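Long-range contact in SusD-like carbohydrate binding protein BF1063 (Bacteroides fragilis NCTC 9343, PDB 3I4G), which probably binds carbohydrate at the bacterial outer membrane as a SusD-like protein: residues Y42-G52 against F87-R98. Sequence-based numbering, arbitrary orientation. Where two conformers were deposited one is given.
Sequences YNPSDWWSYHG and FIKRYWETSYKR. With EDO (1,2-ethanediol), chain G.
Tyr91 lies flat between Trp47 and Pro44. The six-membered ring of Trp47 covers one face in an offset stack, with centroids 4.3 Å apart and planes at 19°. On the opposite face, Pro44 CG makes a CH-pi contact, 3.8 Å from the ring centroid. At the ring edge, Tyr91 OH donates to Gly52 O at 2.8 Å, which fixes the far end of the ring. The indole of Trp47 is pinned too. Its NE1 donates to Ser95 OG (2.8 Å), which lies 20° out of the ring plane and itself donates to Tyr91 O. Pro44 CD also touches the edge of the Phe87 ring.

In the conformer given, the Arg90 chain is bent at chi2 and chi3, which brings NE to Pro44 O at 3.0 Å. Water 1 joins Asn43 OD1 to Arg90 NH2, the latter bond weak. Farther along, Asp46 is also described in one of its two conformers. Here Arg98 NH1 and Asp46 OD1 form a salt bridge, whose 2.5 Å length is doubtfully short. In the same conformer water 2 links Asp46 OD1 to Thr94 OG1, and Asp46 OD2 accepts from Trp48 N, an Asx turn.

The contact lays the loop before helix 50-54 along helix 86-109. Helix 116-139 touches Trp47 and Ser95, and helix 72-78 packs on Phe87 and Tyr91.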
loop_
_atom_site.group_PDB
_atom_site.type_symbol
_atom_site.label_atom_id
_atom_site.label_comp_id
_atom_site.label_asym_id
_atom_site.label_seq_id
_atom_site.Cartn_x
_atom_site.Cartn_y
_atom_site.Cartn_z
ATOM N N TYR A 42 15.357 6.708 -2.019
ATOM C CA TYR A 42 15.473 6.980 -0.590
ATOM C C TYR A 42 14.292 7.745 -0.053
ATOM O O TYR A 42 14.246 8.086 1.130
ATOM C CB TYR A 42 16.780 7.727 -0.313
ATOM C CG TYR A 42 17.970 6.877 -0.710
ATOM C CD1 TYR A 42 18.368 5.805 0.082
ATOM C CD2 TYR A 42 18.635 7.086 -1.919
ATOM C CE1 TYR A 42 19.447 5.013 -0.298
ATOM C CE2 TYR A 42 19.697 6.273 -2.287
ATOM C CZ TYR A 42 20.073 5.250 -1.465
ATOM O OH TYR A 42 21.159 4.426 -1.817
ATOM N N ASN A 43 13.280 7.935 -0.907
ATOM C CA ASN A 43 12.061 8.631 -0.594
ATOM C C ASN A 43 11.074 8.297 -1.697
ATOM O O ASN A 43 11.470 7.747 -2.733
ATOM C CB ASN A 43 12.318 10.138 -0.464
ATOM C CG ASN A 43 13.200 10.656 -1.519
ATOM O OD1 ASN A 43 12.850 10.661 -2.710
ATOM N ND2 ASN A 43 14.427 11.027 -1.114
ATOM N N PRO A 44 9.793 8.616 -1.510
ATOM C CA PRO A 44 8.826 8.294 -2.558
ATOM C C PRO A 44 9.075 9.019 -3.860
ATOM O O PRO A 44 9.413 10.188 -3.832
ATOM C CB PRO A 44 7.495 8.774 -1.960
ATOM C CG PRO A 44 7.698 8.682 -0.487
ATOM C CD PRO A 44 9.130 9.148 -0.311
ATOM N N SER A 45 8.910 8.335 -4.979
ATOM C CA SER A 45 8.873 8.973 -6.274
ATOM C C SER A 45 7.465 9.012 -6.837
ATOM O O SER A 45 7.222 9.668 -7.848
ATOM C CB SER A 45 9.795 8.283 -7.280
ATOM O OG SER A 45 9.408 6.958 -7.497
ATOM N N ASP A 46 6.540 8.302 -6.201
ATOM C CA ASP A 46 5.151 8.220 -6.625
ATOM C C ASP A 46 4.349 7.568 -5.533
ATOM O O ASP A 46 4.916 6.851 -4.729
ATOM C CB ASP A 46 5.000 7.355 -7.872
ATOM C CG ASP A 46 3.640 7.491 -8.475
ATOM O OD1 ASP A 46 3.360 8.621 -8.918
ATOM O OD2 ASP A 46 2.847 6.523 -8.478
ATOM N N TRP A 47 3.031 7.774 -5.508
ATOM C CA TRP A 47 2.191 7.047 -4.583
ATOM C C TRP A 47 2.316 5.538 -4.769
ATOM O O TRP A 47 1.985 4.788 -3.843
ATOM C CB TRP A 47 0.717 7.441 -4.777
ATOM C CG TRP A 47 0.493 8.910 -4.533
ATOM C CD1 TRP A 47 0.331 9.883 -5.473
ATOM C CD2 TRP A 47 0.494 9.577 -3.264
ATOM N NE1 TRP A 47 0.207 11.121 -4.857
ATOM C CE2 TRP A 47 0.288 10.942 -3.504
ATOM C CE3 TRP A 47 0.562 9.131 -1.939
ATOM C CZ2 TRP A 47 0.202 11.865 -2.474
ATOM C CZ3 TRP A 47 0.441 10.067 -0.916
ATOM C CH2 TRP A 47 0.290 11.404 -1.198
ATOM N N TRP A 48 2.760 5.075 -5.937
ATOM C CA TRP A 48 2.848 3.649 -6.225
ATOM C C TRP A 48 4.267 3.118 -6.275
ATOM O O TRP A 48 4.453 1.954 -6.576
ATOM C CB TRP A 48 2.152 3.316 -7.543
ATOM C CG TRP A 48 0.711 3.737 -7.555
ATOM C CD1 TRP A 48 -0.161 3.691 -6.515
ATOM C CD2 TRP A 48 -0.039 4.260 -8.672
ATOM N NE1 TRP A 48 -1.389 4.140 -6.908
ATOM C CE2 TRP A 48 -1.338 4.512 -8.219
ATOM C CE3 TRP A 48 0.278 4.560 -9.983
ATOM C CZ2 TRP A 48 -2.317 5.042 -9.032
ATOM C CZ3 TRP A 48 -0.692 5.088 -10.796
ATOM C CH2 TRP A 48 -1.966 5.349 -10.322
ATOM N N SER A 49 5.268 3.956 -6.009
ATOM C CA SER A 49 6.652 3.484 -5.983
ATOM C C SER A 49 6.877 2.649 -4.723
ATOM O O SER A 49 6.032 2.619 -3.811
ATOM C CB SER A 49 7.645 4.635 -6.045
ATOM O OG SER A 49 7.762 5.330 -4.805
ATOM N N TYR A 50 7.983 1.939 -4.635
ATOM C CA TYR A 50 8.114 1.050 -3.464
ATOM C C TYR A 50 8.179 1.844 -2.166
ATOM O O TYR A 50 7.633 1.411 -1.155
ATOM C CB TYR A 50 9.258 0.021 -3.604
ATOM C CG TYR A 50 10.681 0.474 -3.468
ATOM C CD1 TYR A 50 11.209 0.740 -2.221
ATOM C CD2 TYR A 50 11.522 0.609 -4.553
ATOM C CE1 TYR A 50 12.510 1.101 -2.067
ATOM C CE2 TYR A 50 12.843 0.993 -4.381
ATOM C CZ TYR A 50 13.324 1.223 -3.162
ATOM O OH TYR A 50 14.654 1.602 -3.058
ATOM N N HIS A 51 8.876 2.967 -2.155
ATOM C CA HIS A 51 8.923 3.797 -0.959
ATOM C C HIS A 51 7.629 4.592 -0.801
ATOM O O HIS A 51 7.194 4.869 0.334
ATOM C CB HIS A 51 10.141 4.725 -0.984
ATOM C CG HIS A 51 10.526 5.318 0.344
ATOM N ND1 HIS A 51 9.635 5.844 1.252
ATOM C CD2 HIS A 51 11.749 5.526 0.859
ATOM C CE1 HIS A 51 10.305 6.327 2.291
ATOM N NE2 HIS A 51 11.598 6.147 2.074
ATOM N N GLY A 52 6.957 4.942 -1.883
ATOM C CA GLY A 52 5.732 5.691 -1.770
ATOM C C GLY A 52 4.527 4.902 -1.337
ATOM O O GLY A 52 3.636 5.455 -0.680
ATOM N N PHE A 87 9.572 14.379 3.023
ATOM C CA PHE A 87 8.787 13.299 2.425
ATOM C C PHE A 87 7.437 13.815 1.990
ATOM O O PHE A 87 6.994 13.460 0.903
ATOM C CB PHE A 87 8.692 12.112 3.391
ATOM C CG PHE A 87 10.034 11.469 3.654
ATOM C CD1 PHE A 87 10.890 11.982 4.585
ATOM C CD2 PHE A 87 10.447 10.364 2.919
ATOM C CE1 PHE A 87 12.138 11.399 4.803
ATOM C CE2 PHE A 87 11.685 9.783 3.139
ATOM C CZ PHE A 87 12.516 10.274 4.078
ATOM N N ILE A 88 6.786 14.643 2.795
ATOM C CA ILE A 88 5.492 15.174 2.358
ATOM C C ILE A 88 5.731 16.079 1.147
ATOM O O ILE A 88 4.879 16.160 0.249
ATOM C CB ILE A 88 4.655 15.876 3.452
ATOM C CG1 ILE A 88 5.246 17.211 3.889
ATOM C CG2 ILE A 88 4.439 14.893 4.627
ATOM C CD1 ILE A 88 4.410 17.973 4.969
ATOM N N LYS A 89 6.855 16.802 1.095
ATOM C CA LYS A 89 7.122 17.627 -0.087
ATOM C C LYS A 89 7.285 16.775 -1.329
ATOM O O LYS A 89 6.794 17.169 -2.406
ATOM C CB LYS A 89 8.341 18.514 0.132
ATOM C CG LYS A 89 8.727 19.390 -1.048
ATOM C CD LYS A 89 7.671 20.424 -1.368
ATOM C CE LYS A 89 7.931 21.147 -2.692
ATOM N NZ LYS A 89 9.198 21.880 -2.715
ATOM N N ARG A 90 7.934 15.603 -1.240
ATOM C CA ARG A 90 8.029 14.712 -2.407
ATOM C C ARG A 90 6.670 14.261 -2.886
ATOM O O ARG A 90 6.402 14.249 -4.086
ATOM C CB ARG A 90 8.856 13.444 -2.132
ATOM C CG ARG A 90 10.366 13.632 -1.975
ATOM C CD ARG A 90 11.074 13.880 -3.279
ATOM N NE ARG A 90 11.035 12.724 -4.166
ATOM C CZ ARG A 90 11.366 12.727 -5.460
ATOM N NH1 ARG A 90 11.801 13.823 -6.066
ATOM N NH2 ARG A 90 11.275 11.611 -6.171
ATOM N N TYR A 91 5.836 13.781 -1.974
ATOM C CA TYR A 91 4.507 13.331 -2.381
ATOM C C TYR A 91 3.771 14.485 -3.080
ATOM O O TYR A 91 3.134 14.284 -4.106
ATOM C CB TYR A 91 3.707 12.838 -1.206
ATOM C CG TYR A 91 4.001 11.449 -0.687
ATOM C CD1 TYR A 91 3.751 10.335 -1.475
ATOM C CD2 TYR A 91 4.419 11.237 0.619
ATOM C CE1 TYR A 91 3.899 9.046 -0.975
ATOM C CE2 TYR A 91 4.600 9.934 1.123
ATOM C CZ TYR A 91 4.303 8.855 0.317
ATOM O OH TYR A 91 4.450 7.599 0.879
ATOM N N TRP A 92 3.825 15.674 -2.495
ATOM C CA TRP A 92 3.181 16.846 -3.083
ATOM C C TRP A 92 3.707 17.151 -4.493
ATOM O O TRP A 92 2.925 17.318 -5.471
ATOM C CB TRP A 92 3.421 18.059 -2.202
ATOM C CG TRP A 92 2.839 19.354 -2.709
ATOM C CD1 TRP A 92 3.412 20.216 -3.585
ATOM C CD2 TRP A 92 1.582 19.953 -2.318
ATOM N NE1 TRP A 92 2.579 21.303 -3.793
ATOM C CE2 TRP A 92 1.466 21.173 -3.010
ATOM C CE3 TRP A 92 0.566 19.584 -1.437
ATOM C CZ2 TRP A 92 0.359 22.022 -2.843
ATOM C CZ3 TRP A 92 -0.538 20.426 -1.300
ATOM C CH2 TRP A 92 -0.615 21.623 -1.991
ATOM N N GLU A 93 5.012 17.287 -4.628
ATOM C CA GLU A 93 5.534 17.705 -5.918
ATOM C C GLU A 93 5.359 16.626 -6.986
ATOM O O GLU A 93 4.996 16.964 -8.120
ATOM C CB GLU A 93 6.982 18.108 -5.796
ATOM C CG GLU A 93 7.923 16.984 -5.633
ATOM C CD GLU A 93 9.319 17.459 -5.312
ATOM O OE1 GLU A 93 9.533 18.689 -5.189
ATOM O OE2 GLU A 93 10.214 16.588 -5.183
ATOM N N THR A 94 5.567 15.352 -6.667
ATOM C CA THR A 94 5.372 14.344 -7.701
ATOM C C THR A 94 3.903 14.322 -8.129
ATOM O O THR A 94 3.601 14.118 -9.331
ATOM C CB THR A 94 5.844 12.950 -7.279
ATOM O OG1 THR A 94 5.096 12.504 -6.144
ATOM C CG2 THR A 94 7.343 12.951 -6.980
ATOM N N SER A 95 2.980 14.553 -7.208
ATOM C CA SER A 95 1.553 14.605 -7.559
ATOM C C SER A 95 1.280 15.714 -8.546
ATOM O O SER A 95 0.681 15.501 -9.595
ATOM C CB SER A 95 0.693 14.832 -6.326
ATOM O OG SER A 95 0.823 13.769 -5.367
ATOM N N TYR A 96 1.689 16.924 -8.192
ATOM C CA TYR A 96 1.398 18.097 -9.033
ATOM C C TYR A 96 2.187 18.071 -10.321
ATOM O O TYR A 96 1.725 18.614 -11.342
ATOM C CB TYR A 96 1.541 19.401 -8.212
ATOM C CG TYR A 96 0.310 19.664 -7.377
ATOM C CD1 TYR A 96 -0.887 20.009 -7.982
ATOM C CD2 TYR A 96 0.315 19.535 -5.990
ATOM C CE1 TYR A 96 -2.061 20.225 -7.228
ATOM C CE2 TYR A 96 -0.807 19.765 -5.237
ATOM C CZ TYR A 96 -2.004 20.112 -5.858
ATOM O OH TYR A 96 -3.139 20.373 -5.104
ATOM N N LYS A 97 3.354 17.451 -10.332
ATOM C CA LYS A 97 4.094 17.275 -11.594
ATOM C C LYS A 97 3.267 16.386 -12.533
ATOM O O LYS A 97 3.044 16.750 -13.694
ATOM C CB LYS A 97 5.478 16.683 -11.376
ATOM C CG LYS A 97 6.363 16.685 -12.604
ATOM C CD LYS A 97 7.821 16.451 -12.273
ATOM C CE LYS A 97 8.717 16.689 -13.494
ATOM N N ARG A 98 2.785 15.235 -12.058
ATOM C CA ARG A 98 1.994 14.387 -12.904
ATOM C C ARG A 98 0.684 15.093 -13.297
ATOM O O ARG A 98 0.305 15.045 -14.468
ATOM C CB ARG A 98 1.668 13.053 -12.235
ATOM C CG ARG A 98 0.695 12.312 -13.096
ATOM C CD ARG A 98 0.305 10.973 -12.630
ATOM N NE ARG A 98 1.296 9.944 -12.894
ATOM C CZ ARG A 98 1.997 9.331 -11.967
ATOM N NH1 ARG A 98 1.978 9.748 -10.721
ATOM N NH2 ARG A 98 2.777 8.329 -12.305
HETATM C C1 EDO G . 4.826 5.102 -10.679
HETATM O O1 EDO G . 4.769 6.467 -11.172
HETATM C C2 EDO G . 4.556 4.113 -11.775
HETATM O O2 EDO G . 3.236 4.318 -12.318
HETATM O O HOH W 1 12.313 9.186 -5.044
HETATM O O HOH W 2 2.880 10.791 -7.369
#